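Long-range contacts in nicotinate phosphoribosyltransferase (Saccharomyces cerevisiae, PDB 1VLP), which catalyses the ATP-dependent formation of nicotinate ribonucleotide from nicotinate and phosphoribosyl diphosphate, the first step of NAD biosynthesis from nicotinic acid: residues W163-E173 / R195-G206; N261-I269 / S293-Y302. All blocks are in the same frame, centred on the assembly; numbering follows the deposited sequence.

Contact 1: residues W163-E173 / R195-G206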
loop_
_atom_site.group_PDB
_atom_site.type_symbol
_atom_site.label_atom_id
_atom_site.label_comp_id
_atom_site.label_asym_id
_atom_site.label_seq_id
_atom_site.Cartn_x
_atom_site.Cartn_y
_atom_site.Cartn_z
ATOM N N TRP A 163 -22.224 2.051 -13.662
ATOM C CA TRP A 163 -20.891 2.284 -14.187
ATOM C C TRP A 163 -20.647 1.152 -15.160
ATOM O O TRP A 163 -21.346 0.142 -15.137
ATOM C CB TRP A 163 -19.831 2.261 -13.075
ATOM C CG TRP A 163 -19.684 0.933 -12.333
ATOM C CD1 TRP A 163 -20.403 0.521 -11.258
ATOM C CD2 TRP A 163 -18.775 -0.126 -12.635
ATOM N NE1 TRP A 163 -20.004 -0.726 -10.874
ATOM C CE2 TRP A 163 -19.025 -1.165 -11.712
ATOM C CE3 TRP A 163 -17.761 -0.305 -13.605
ATOM C CZ2 TRP A 163 -18.303 -2.354 -11.710
ATOM C CZ3 TRP A 163 -17.036 -1.468 -13.598
ATOM C CH2 TRP A 163 -17.313 -2.496 -12.650
ATOM N N ASP A 164 -19.635 1.297 -15.995
ATOM C CA ASP A 164 -19.206 0.205 -16.854
ATOM C C ASP A 164 -17.722 0.397 -17.209
ATOM O O ASP A 164 -17.049 1.290 -16.670
ATOM C CB ASP A 164 -20.071 0.116 -18.125
ATOM C CG ASP A 164 -19.971 1.359 -19.004
ATOM O OD1 ASP A 164 -18.908 2.031 -19.012
ATOM O OD2 ASP A 164 -20.970 1.680 -19.686
ATOM N N TYR A 165 -17.210 -0.458 -18.080
ATOM C CA TYR A 165 -15.755 -0.468 -18.369
ATOM C C TYR A 165 -15.361 0.308 -19.605
ATOM O O TYR A 165 -14.190 0.338 -19.958
ATOM C CB TYR A 165 -15.244 -1.907 -18.508
ATOM C CG TYR A 165 -15.225 -2.708 -17.243
ATOM C CD1 TYR A 165 -14.188 -2.585 -16.348
ATOM C CD2 TYR A 165 -16.217 -3.646 -16.967
ATOM C CE1 TYR A 165 -14.141 -3.315 -15.177
ATOM C CE2 TYR A 165 -16.168 -4.412 -15.782
ATOM C CZ TYR A 165 -15.111 -4.237 -14.902
ATOM O OH TYR A 165 -15.011 -4.951 -13.751
ATOM N N GLU A 166 -16.314 0.996 -20.235
ATOM C CA GLU A 166 -16.053 1.694 -21.471
ATOM C C GLU A 166 -14.964 2.713 -21.258
ATOM O O GLU A 166 -14.970 3.440 -20.268
ATOM C CB GLU A 166 -17.305 2.380 -21.985
ATOM C CG GLU A 166 -18.386 1.357 -22.402
ATOM C CD GLU A 166 -17.906 0.382 -23.494
ATOM O OE1 GLU A 166 -17.645 0.841 -24.641
ATOM O OE2 GLU A 166 -17.782 -0.833 -23.185
ATOM N N ASN A 167 -14.014 2.691 -22.181
ATOM C CA ASN A 167 -12.907 3.638 -22.242
ATOM C C ASN A 167 -11.875 3.551 -21.104
ATOM O O ASN A 167 -11.021 4.449 -21.001
ATOM C CB ASN A 167 -13.420 5.067 -22.371
ATOM C CG ASN A 167 -14.215 5.283 -23.662
ATOM O OD1 ASN A 167 -13.698 5.047 -24.767
ATOM N ND2 ASN A 167 -15.482 5.686 -23.526
ATOM N N GLN A 168 -11.949 2.518 -20.253
ATOM C CA GLN A 168 -10.970 2.353 -19.143
ATOM C C GLN A 168 -9.549 2.179 -19.691
ATOM O O GLN A 168 -8.582 2.867 -19.283
ATOM C CB GLN A 168 -11.341 1.172 -18.252
ATOM C CG GLN A 168 -12.471 1.502 -17.263
ATOM C CD GLN A 168 -12.075 2.624 -16.318
ATOM O OE1 GLN A 168 -10.965 2.571 -15.792
ATOM N NE2 GLN A 168 -12.984 3.620 -16.072
ATOM N N LEU A 169 -9.406 1.335 -20.691
ATOM C CA LEU A 169 -8.045 1.163 -21.242
ATOM C C LEU A 169 -7.487 2.484 -21.836
ATOM O O LEU A 169 -6.359 2.883 -21.534
ATOM C CB LEU A 169 -8.059 0.042 -22.274
ATOM C CG LEU A 169 -6.734 -0.420 -22.901
ATOM C CD1 LEU A 169 -7.084 -1.762 -23.542
ATOM C CD2 LEU A 169 -6.209 0.572 -23.926
ATOM N N GLU A 170 -8.294 3.134 -22.683
ATOM C CA GLU A 170 -7.937 4.387 -23.337
ATOM C C GLU A 170 -7.628 5.530 -22.352
ATOM O O GLU A 170 -6.701 6.338 -22.579
ATOM C CB GLU A 170 -9.092 4.791 -24.248
ATOM C CG GLU A 170 -9.312 3.852 -25.457
ATOM C CD GLU A 170 -10.030 2.503 -25.176
ATOM O OE1 GLU A 170 -10.569 2.219 -24.073
ATOM O OE2 GLU A 170 -10.039 1.674 -26.122
ATOM N N GLN A 171 -8.404 5.586 -21.264
ATOM C CA GLN A 171 -8.197 6.615 -20.239
ATOM C C GLN A 171 -6.846 6.448 -19.508
ATOM O O GLN A 171 -6.109 7.422 -19.253
ATOM C CB GLN A 171 -9.380 6.569 -19.271
ATOM C CG GLN A 171 -9.248 7.476 -18.117
ATOM C CD GLN A 171 -10.508 7.501 -17.271
ATOM O OE1 GLN A 171 -11.404 8.313 -17.505
ATOM N NE2 GLN A 171 -10.606 6.591 -16.346
ATOM N N ALA A 172 -6.534 5.200 -19.173
ATOM C CA ALA A 172 -5.241 4.891 -18.578
ATOM C C ALA A 172 -4.086 5.193 -19.534
ATOM O O ALA A 172 -3.047 5.737 -19.123
ATOM C CB ALA A 172 -5.189 3.449 -18.106
ATOM N N GLU A 173 -4.250 4.801 -20.787
ATOM C CA GLU A 173 -3.261 5.066 -21.828
ATOM C C GLU A 173 -2.942 6.556 -21.972
ATOM O O GLU A 173 -1.760 6.954 -21.994
ATOM C CB GLU A 173 -3.734 4.507 -23.150
ATOM C CG GLU A 173 -2.697 4.640 -24.239
ATOM C CD GLU A 173 -3.228 4.313 -25.641
ATOM O OE1 GLU A 173 -4.447 4.110 -25.839
ATOM O OE2 GLU A 173 -2.403 4.280 -26.570
ATOM N N ARG A 195 -11.567 -0.959 -8.582
ATOM C CA ARG A 195 -12.998 -1.220 -8.723
ATOM C C ARG A 195 -13.282 -2.727 -8.905
ATOM O O ARG A 195 -14.316 -3.276 -8.400
ATOM C CB ARG A 195 -13.583 -0.393 -9.854
ATOM C CG ARG A 195 -15.072 -0.639 -9.944
ATOM C CD ARG A 195 -15.804 0.524 -10.609
ATOM N NE ARG A 195 -15.669 1.727 -9.807
ATOM C CZ ARG A 195 -16.528 2.740 -9.777
ATOM N NH1 ARG A 195 -17.677 2.693 -10.412
ATOM N NH2 ARG A 195 -16.246 3.803 -9.047
ATOM N N SER A 196 -12.311 -3.399 -9.547
ATOM C CA SER A 196 -12.338 -4.824 -9.759
ATOM C C SER A 196 -10.952 -5.262 -10.265
ATOM O O SER A 196 -10.146 -4.437 -10.705
ATOM C CB SER A 196 -13.384 -5.210 -10.794
ATOM O OG SER A 196 -13.030 -4.722 -12.084
ATOM N N LEU A 197 -10.701 -6.556 -10.188
ATOM C CA LEU A 197 -9.483 -7.154 -10.807
ATOM C C LEU A 197 -9.425 -6.823 -12.294
ATOM O O LEU A 197 -8.408 -6.364 -12.781
ATOM C CB LEU A 197 -9.491 -8.647 -10.568
ATOM C CG LEU A 197 -8.312 -9.429 -11.163
ATOM C CD1 LEU A 197 -7.012 -9.012 -10.596
ATOM C CD2 LEU A 197 -8.579 -10.898 -10.867
ATOM N N LYS A 198 -10.573 -6.924 -12.966
ATOM C CA LYS A 198 -10.656 -6.629 -14.379
ATOM C C LYS A 198 -10.294 -5.175 -14.641
ATOM O O LYS A 198 -9.642 -4.903 -15.644
ATOM C CB LYS A 198 -12.041 -6.943 -14.900
ATOM C CG LYS A 198 -12.270 -6.545 -16.303
ATOM C CD LYS A 198 -13.623 -6.985 -16.801
ATOM C CE LYS A 198 -13.969 -6.316 -18.110
ATOM N NZ LYS A 198 -15.112 -6.994 -18.833
ATOM N N ALA A 199 -10.725 -4.250 -13.773
ATOM C CA ALA A 199 -10.438 -2.801 -13.944
ATOM C C ALA A 199 -8.943 -2.587 -13.930
ATOM O O ALA A 199 -8.384 -1.868 -14.752
ATOM C CB ALA A 199 -11.106 -1.933 -12.836
ATOM N N GLN A 200 -8.295 -3.178 -12.948
ATOM C CA GLN A 200 -6.843 -3.039 -12.870
ATOM C C GLN A 200 -6.136 -3.662 -14.092
ATOM O O GLN A 200 -5.225 -3.066 -14.634
ATOM C CB GLN A 200 -6.316 -3.589 -11.537
ATOM C CG GLN A 200 -4.790 -3.375 -11.312
ATOM C CD GLN A 200 -4.376 -3.719 -9.901
ATOM O OE1 GLN A 200 -4.932 -4.613 -9.334
ATOM N NE2 GLN A 200 -3.328 -3.059 -9.363
ATOM N N ASP A 201 -6.574 -4.832 -14.531
ATOM C CA ASP A 201 -6.037 -5.427 -15.745
ATOM C C ASP A 201 -6.179 -4.532 -16.999
ATOM O O ASP A 201 -5.252 -4.402 -17.813
ATOM C CB ASP A 201 -6.664 -6.781 -15.988
ATOM C CG ASP A 201 -6.034 -7.484 -17.184
ATOM O OD1 ASP A 201 -4.852 -7.908 -17.084
ATOM O OD2 ASP A 201 -6.712 -7.579 -18.202
ATOM N N LEU A 202 -7.341 -3.885 -17.131
ATOM C CA LEU A 202 -7.552 -2.986 -18.267
ATOM C C LEU A 202 -6.651 -1.772 -18.205
ATOM O O LEU A 202 -6.120 -1.368 -19.228
ATOM C CB LEU A 202 -9.008 -2.540 -18.365
ATOM C CG LEU A 202 -9.991 -3.583 -18.854
ATOM C CD1 LEU A 202 -11.376 -3.006 -18.643
ATOM C CD2 LEU A 202 -9.683 -3.923 -20.295
ATOM N N ILE A 203 -6.448 -1.191 -17.021
ATOM C CA ILE A 203 -5.534 -0.047 -16.895
ATOM C C ILE A 203 -4.064 -0.466 -17.110
ATOM O O ILE A 203 -3.298 0.274 -17.705
ATOM C CB ILE A 203 -5.838 0.852 -15.667
ATOM C CG1 ILE A 203 -5.416 0.215 -14.372
ATOM C CG2 ILE A 203 -7.292 1.300 -15.693
ATOM C CD1 ILE A 203 -3.944 0.384 -14.082
HETATM N N MSE A 204 -3.716 -1.691 -16.740
HETATM C CA MSE A 204 -2.381 -2.229 -17.054
HETATM C C MSE A 204 -2.190 -2.295 -18.567
HETATM O O MSE A 204 -1.140 -1.898 -19.107
HETATM C CB MSE A 204 -2.170 -3.613 -16.439
HETATM C CG MSE A 204 -1.895 -3.656 -14.927
HETATM SE SE MSE A 204 -0.360 -2.550 -14.375
HETATM C CE MSE A 204 1.063 -3.485 -15.440
ATOM N N GLN A 205 -3.198 -2.822 -19.255
ATOM C CA GLN A 205 -3.248 -2.800 -20.743
ATOM C C GLN A 205 -3.027 -1.425 -21.326
ATOM O O GLN A 205 -2.216 -1.278 -22.274
ATOM C CB GLN A 205 -4.551 -3.422 -21.257
ATOM C CG GLN A 205 -4.635 -4.899 -21.023
ATOM C CD GLN A 205 -5.929 -5.474 -21.614
ATOM O OE1 GLN A 205 -6.265 -5.153 -22.743
ATOM N NE2 GLN A 205 -6.661 -6.273 -20.841
ATOM N N GLY A 206 -3.674 -0.409 -20.751
ATOM C CA GLY A 206 -3.534 0.988 -21.249
ATOM C C GLY A 206 -2.169 1.579 -21.083
ATOM O O GLY A 206 -1.591 2.183 -22.009
HETATM O O HOH W 1 -10.461 -0.193 -15.477
#

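Contact 2: residues N261-I269 / S293-Y302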
loop_
_atom_site.group_PDB
_atom_site.type_symbol
_atom_site.label_atom_id
_atom_site.label_comp_id
_atom_site.label_asym_id
_atom_site.label_seq_id
_atom_site.Cartn_x
_atom_site.Cartn_y
_atom_site.Cartn_z
ATOM N N ASN A 261 12.036 4.759 15.262
ATOM C CA ASN A 261 12.477 4.999 13.879
ATOM C C ASN A 261 13.835 4.335 13.606
ATOM O O ASN A 261 13.985 3.603 12.641
ATOM C CB ASN A 261 12.435 6.472 13.512
ATOM C CG ASN A 261 11.077 6.899 12.961
ATOM O OD1 ASN A 261 10.524 6.234 12.087
ATOM N ND2 ASN A 261 10.569 8.026 13.437
ATOM N N LYS A 262 14.777 4.521 14.511
ATOM C CA LYS A 262 16.110 3.921 14.371
ATOM C C LYS A 262 16.032 2.403 14.483
ATOM O O LYS A 262 16.634 1.683 13.702
ATOM C CB LYS A 262 17.041 4.499 15.433
ATOM C CG LYS A 262 18.458 3.918 15.368
ATOM C CD LYS A 262 19.515 4.854 15.918
ATOM C CE LYS A 262 20.926 4.304 15.641
ATOM N NZ LYS A 262 21.012 2.836 16.021
ATOM N N ASN A 263 15.255 1.894 15.444
ATOM C CA ASN A 263 15.141 0.447 15.619
ATOM C C ASN A 263 14.527 -0.205 14.401
ATOM O O ASN A 263 14.983 -1.271 13.968
ATOM C CB ASN A 263 14.328 0.104 16.851
ATOM C CG ASN A 263 15.106 0.330 18.131
ATOM O OD1 ASN A 263 16.329 0.333 18.123
ATOM N ND2 ASN A 263 14.394 0.524 19.243
ATOM N N ALA A 264 13.514 0.447 13.819
ATOM C CA ALA A 264 12.876 -0.054 12.629
ATOM C C ALA A 264 13.848 -0.071 11.448
ATOM O O ALA A 264 13.827 -1.031 10.699
ATOM C CB ALA A 264 11.620 0.748 12.247
HETATM N N MSE A 265 14.647 0.979 11.249
HETATM C CA MSE A 265 15.609 0.966 10.136
HETATM C C MSE A 265 16.647 -0.135 10.343
HETATM O O MSE A 265 16.981 -0.885 9.417
HETATM C CB MSE A 265 16.343 2.292 9.994
HETATM C CG MSE A 265 15.455 3.436 9.655
HETATM SE SE MSE A 265 16.588 5.023 9.282
HETATM C CE MSE A 265 17.313 5.424 10.928
ATOM N N ASP A 266 17.167 -0.234 11.561
ATOM C CA ASP A 266 18.139 -1.268 11.839
ATOM C C ASP A 266 17.606 -2.618 11.477
ATOM O O ASP A 266 18.311 -3.437 10.851
ATOM C CB ASP A 266 18.505 -1.270 13.308
ATOM C CG ASP A 266 19.521 -0.227 13.654
ATOM O OD1 ASP A 266 20.362 0.089 12.815
ATOM O OD2 ASP A 266 19.517 0.225 14.806
ATOM N N CYS A 267 16.402 -2.915 11.923
ATOM C CA CYS A 267 15.866 -4.192 11.683
ATOM C C CYS A 267 15.665 -4.440 10.198
ATOM O O CYS A 267 15.912 -5.529 9.689
ATOM C CB CYS A 267 14.514 -4.350 12.362
ATOM S SG CYS A 267 14.575 -4.775 14.058
ATOM N N TRP A 268 15.189 -3.414 9.494
ATOM C CA TRP A 268 14.930 -3.546 8.064
ATOM C C TRP A 268 16.256 -3.848 7.369
ATOM O O TRP A 268 16.352 -4.762 6.571
ATOM C CB TRP A 268 14.274 -2.261 7.521
ATOM C CG TRP A 268 13.679 -2.376 6.137
ATOM C CD1 TRP A 268 14.199 -1.918 4.977
ATOM C CD2 TRP A 268 12.398 -2.946 5.797
ATOM N NE1 TRP A 268 13.336 -2.140 3.934
ATOM C CE2 TRP A 268 12.236 -2.797 4.401
ATOM C CE3 TRP A 268 11.391 -3.582 6.533
ATOM C CZ2 TRP A 268 11.094 -3.229 3.731
ATOM C CZ3 TRP A 268 10.251 -4.029 5.853
ATOM C CH2 TRP A 268 10.125 -3.849 4.474
ATOM N N ILE A 269 17.287 -3.094 7.716
ATOM C CA ILE A 269 18.590 -3.198 7.054
ATOM C C ILE A 269 19.254 -4.546 7.362
ATOM O O ILE A 269 19.833 -5.176 6.477
ATOM C CB ILE A 269 19.510 -2.029 7.469
ATOM C CG1 ILE A 269 19.087 -0.760 6.753
ATOM C CG2 ILE A 269 20.973 -2.289 7.083
ATOM C CD1 ILE A 269 19.641 0.509 7.359
ATOM N N SER A 293 17.598 10.743 13.398
ATOM C CA SER A 293 18.472 9.568 13.263
ATOM C C SER A 293 18.892 9.323 11.846
ATOM O O SER A 293 19.574 8.315 11.576
ATOM C CB SER A 293 17.807 8.279 13.820
ATOM O OG SER A 293 16.538 8.009 13.271
ATOM N N PHE A 294 18.434 10.181 10.918
ATOM C CA PHE A 294 18.710 9.970 9.479
ATOM C C PHE A 294 20.040 10.593 9.036
ATOM O O PHE A 294 20.097 11.714 8.476
ATOM C CB PHE A 294 17.553 10.513 8.636
ATOM C CG PHE A 294 17.450 9.916 7.250
ATOM C CD1 PHE A 294 17.537 8.513 7.039
ATOM C CD2 PHE A 294 17.115 10.715 6.175
ATOM C CE1 PHE A 294 17.364 7.936 5.807
ATOM C CE2 PHE A 294 16.943 10.114 4.904
ATOM C CZ PHE A 294 17.051 8.733 4.736
ATOM N N ARG A 295 21.099 9.877 9.386
ATOM C CA ARG A 295 22.463 10.246 9.061
ATOM C C ARG A 295 23.226 8.943 8.792
ATOM O O ARG A 295 22.658 7.852 8.973
ATOM C CB ARG A 295 23.055 11.076 10.184
ATOM C CG ARG A 295 23.123 10.405 11.459
ATOM C CD ARG A 295 23.407 11.439 12.571
ATOM N NE ARG A 295 22.789 11.056 13.840
ATOM C CZ ARG A 295 22.875 11.758 14.972
ATOM N NH1 ARG A 295 23.564 12.904 15.023
ATOM N NH2 ARG A 295 22.269 11.303 16.064
ATOM N N PRO A 296 24.474 9.039 8.302
ATOM C CA PRO A 296 25.200 7.836 7.906
ATOM C C PRO A 296 25.267 6.848 9.078
ATOM O O PRO A 296 25.364 7.269 10.229
ATOM C CB PRO A 296 26.565 8.383 7.467
ATOM C CG PRO A 296 26.292 9.778 7.036
ATOM C CD PRO A 296 25.282 10.244 8.049
ATOM N N PRO A 297 25.131 5.547 8.804
ATOM C CA PRO A 297 25.025 4.867 7.495
ATOM C C PRO A 297 23.609 4.850 6.864
ATOM O O PRO A 297 23.462 4.614 5.662
ATOM C CB PRO A 297 25.463 3.432 7.840
ATOM C CG PRO A 297 24.951 3.229 9.249
ATOM C CD PRO A 297 25.027 4.588 9.939
ATOM N N TYR A 298 22.592 5.089 7.683
ATOM C CA TYR A 298 21.157 5.032 7.267
ATOM C C TYR A 298 20.870 5.862 6.025
ATOM O O TYR A 298 20.277 5.363 5.051
ATOM C CB TYR A 298 20.296 5.511 8.422
ATOM C CG TYR A 298 20.545 4.696 9.632
ATOM C CD1 TYR A 298 20.091 3.376 9.707
ATOM C CD2 TYR A 298 21.283 5.192 10.697
ATOM C CE1 TYR A 298 20.347 2.605 10.859
ATOM C CE2 TYR A 298 21.535 4.431 11.799
ATOM C CZ TYR A 298 21.063 3.151 11.883
ATOM O OH TYR A 298 21.372 2.429 13.020
ATOM N N SER A 299 21.309 7.128 6.059
ATOM C CA SER A 299 21.037 8.069 4.972
ATOM C C SER A 299 21.783 7.725 3.697
ATOM O O SER A 299 21.429 8.187 2.636
ATOM C CB SER A 299 21.352 9.529 5.380
ATOM O OG SER A 299 22.606 9.648 5.987
ATOM N N ASP A 300 22.866 6.952 3.814
ATOM C CA ASP A 300 23.553 6.406 2.649
ATOM C C ASP A 300 22.898 5.131 2.068
ATOM O O ASP A 300 22.845 4.981 0.836
ATOM C CB ASP A 300 25.018 6.198 2.997
ATOM C CG ASP A 300 25.712 7.503 3.301
ATOM O OD1 ASP A 300 25.393 8.528 2.627
ATOM O OD2 ASP A 300 26.542 7.494 4.225
ATOM N N ALA A 301 22.345 4.279 2.940
ATOM C CA ALA A 301 21.738 3.014 2.527
ATOM C C ALA A 301 20.414 3.183 1.766
ATOM O O ALA A 301 20.216 2.657 0.646
ATOM C CB ALA A 301 21.518 2.112 3.760
ATOM N N TYR A 302 19.486 3.898 2.392
ATOM C CA TYR A 302 18.238 4.282 1.710
ATOM C C TYR A 302 18.546 5.155 0.535
ATOM O O TYR A 302 19.366 6.023 0.623
ATOM C CB TYR A 302 17.297 5.023 2.664
ATOM C CG TYR A 302 16.715 4.111 3.716
ATOM C CD1 TYR A 302 15.551 3.395 3.479
ATOM C CD2 TYR A 302 17.341 3.953 4.935
ATOM C CE1 TYR A 302 15.049 2.524 4.425
ATOM C CE2 TYR A 302 16.811 3.103 5.906
ATOM C CZ TYR A 302 15.672 2.397 5.635
ATOM O OH TYR A 302 15.135 1.538 6.570
#

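Contact 1: residues W163-E173 / R195-G206
This is helix-helix packing extended by cation-pi and CH-pi contacts: Trp163 and Tyr165, in the loop before helix 168-181, lie against Arg195, Ser196 and Lys198 at the start of helix 197-213. The helix segments cross at -48°, with axes 7.2 Å apart. Gly206, without a side chain, lets the backbones come close. Its CA lies 3.4 Å from Leu169 O, a CA-H...O contact, and its carbonyl O receives a second one from Glu173 CA. Beside it, Ala172 CB meets Ile203 CB at 3.6 Å, and the CD1 branch of Leu169 rests on Gln205 CB.

At the other end, Arg195 runs over one face of Trp163. Its CD sits 3.5 Å from the centroid of the six-membered ring. The guanidinium stands on edge, its plane 88° from the indole. NH1 comes nearest, over CG, and CZ lies over the five-membered ring in a cation-pi contact. The Tyr165 ring is sandwiched. Trp163 CZ3 covers one face near the rim, and Lys198 CE covers the centre of the other. Tyr165 OH hydrogen-bonds Ser196 OG at 2.6 Å. The same OG accepts from Ala199 N and so caps the helix, which fixes the serine hydroxyl. A water links Gln168 OE1 to Ala199 O, 2.8 Å from each, while Gln168 NE2 bonds Asp372 O.

Helix 197-213 lies in the beta-alpha-beta crossover between adjacent parallel strands 186-188 and 222-225. Phe373 of strand 373-374 touches Gln168, Arg195 and Ala199. Arg195 also bonds Asn371 and Ser383, and Tyr234 of helix 228-234 borders Gln205.

Contact 2: residues N261-I269 / S293-Y302
Met265, a selenomethionine, lays its CE over one face of the Tyr298 ring, 3.8 Å from the centroid. This is a CH-pi contact; SE adds an oblique Met-aromatic one. Tyr298 is a knob in a hole formed by Lys262, Met265, Asp266 and Ile269 of helix 260-272. The contact lies in the alpha/beta part of the enzyme, beside the adjacent parallel strands 279-281 and 304-307. The Met265 chain is extended as far as SE, and the turn about CG-SE (chi3 -68°) brings CE back over the tyrosine. SE also approaches Phe294 and Tyr302 obliquely, with CD1 of Phe294 at 4.3 Å. One selenomethionine thus touches three aromatic rings. Ile269 CD1 completes the apolar side, 3.7 Å from Tyr298 CD1.

The peptide bond before Pro297, in the turn leading to Tyr298, is cis. The Tyr302 hydroxyl lies near Met265 CG and Trp268 CD1. The side chain of Trp268 is about 7 Å from those of Tyr27 and Thr241, which probably bind nicotinate.

The polar part of the contact is a small network around Tyr298 OH. It accepts from Lys262 NZ at 3.0 Å and donates to Asp266 OD1 at 2.6 Å, on the syn side and 26° out of the carboxylate plane. Two bonds thus hold the phenol end. The second carboxylate oxygen, Asp266 OD2, pairs with Lys262 NZ at 3.2 Å in a weakly hydrogen-bonded salt bridge.

From the N terminus, the chain first meets contact 1. From 163-173 it enters helix 168-181, passes strand 186-188 and returns along helix 197-213. There 195-206 closes the first loop, tying helix 168-181 and its preceding loop to helix 197-213. The chain then runs through strand 222-225 and helices 228-234 and 244-254. Contact 2 closes the second loop, around strand 279-281 and helix 287-291, when 293-302 packs on helix 260-272. The loops lie in series and neither nests nor crosses. The centres of contacts 1 and 2 are about 39 Å apart. Contact 1 belongs to the end of the parallel sheet with strands 186-188 and 222-225, contact 2 to the end with 304-307 and 279-281.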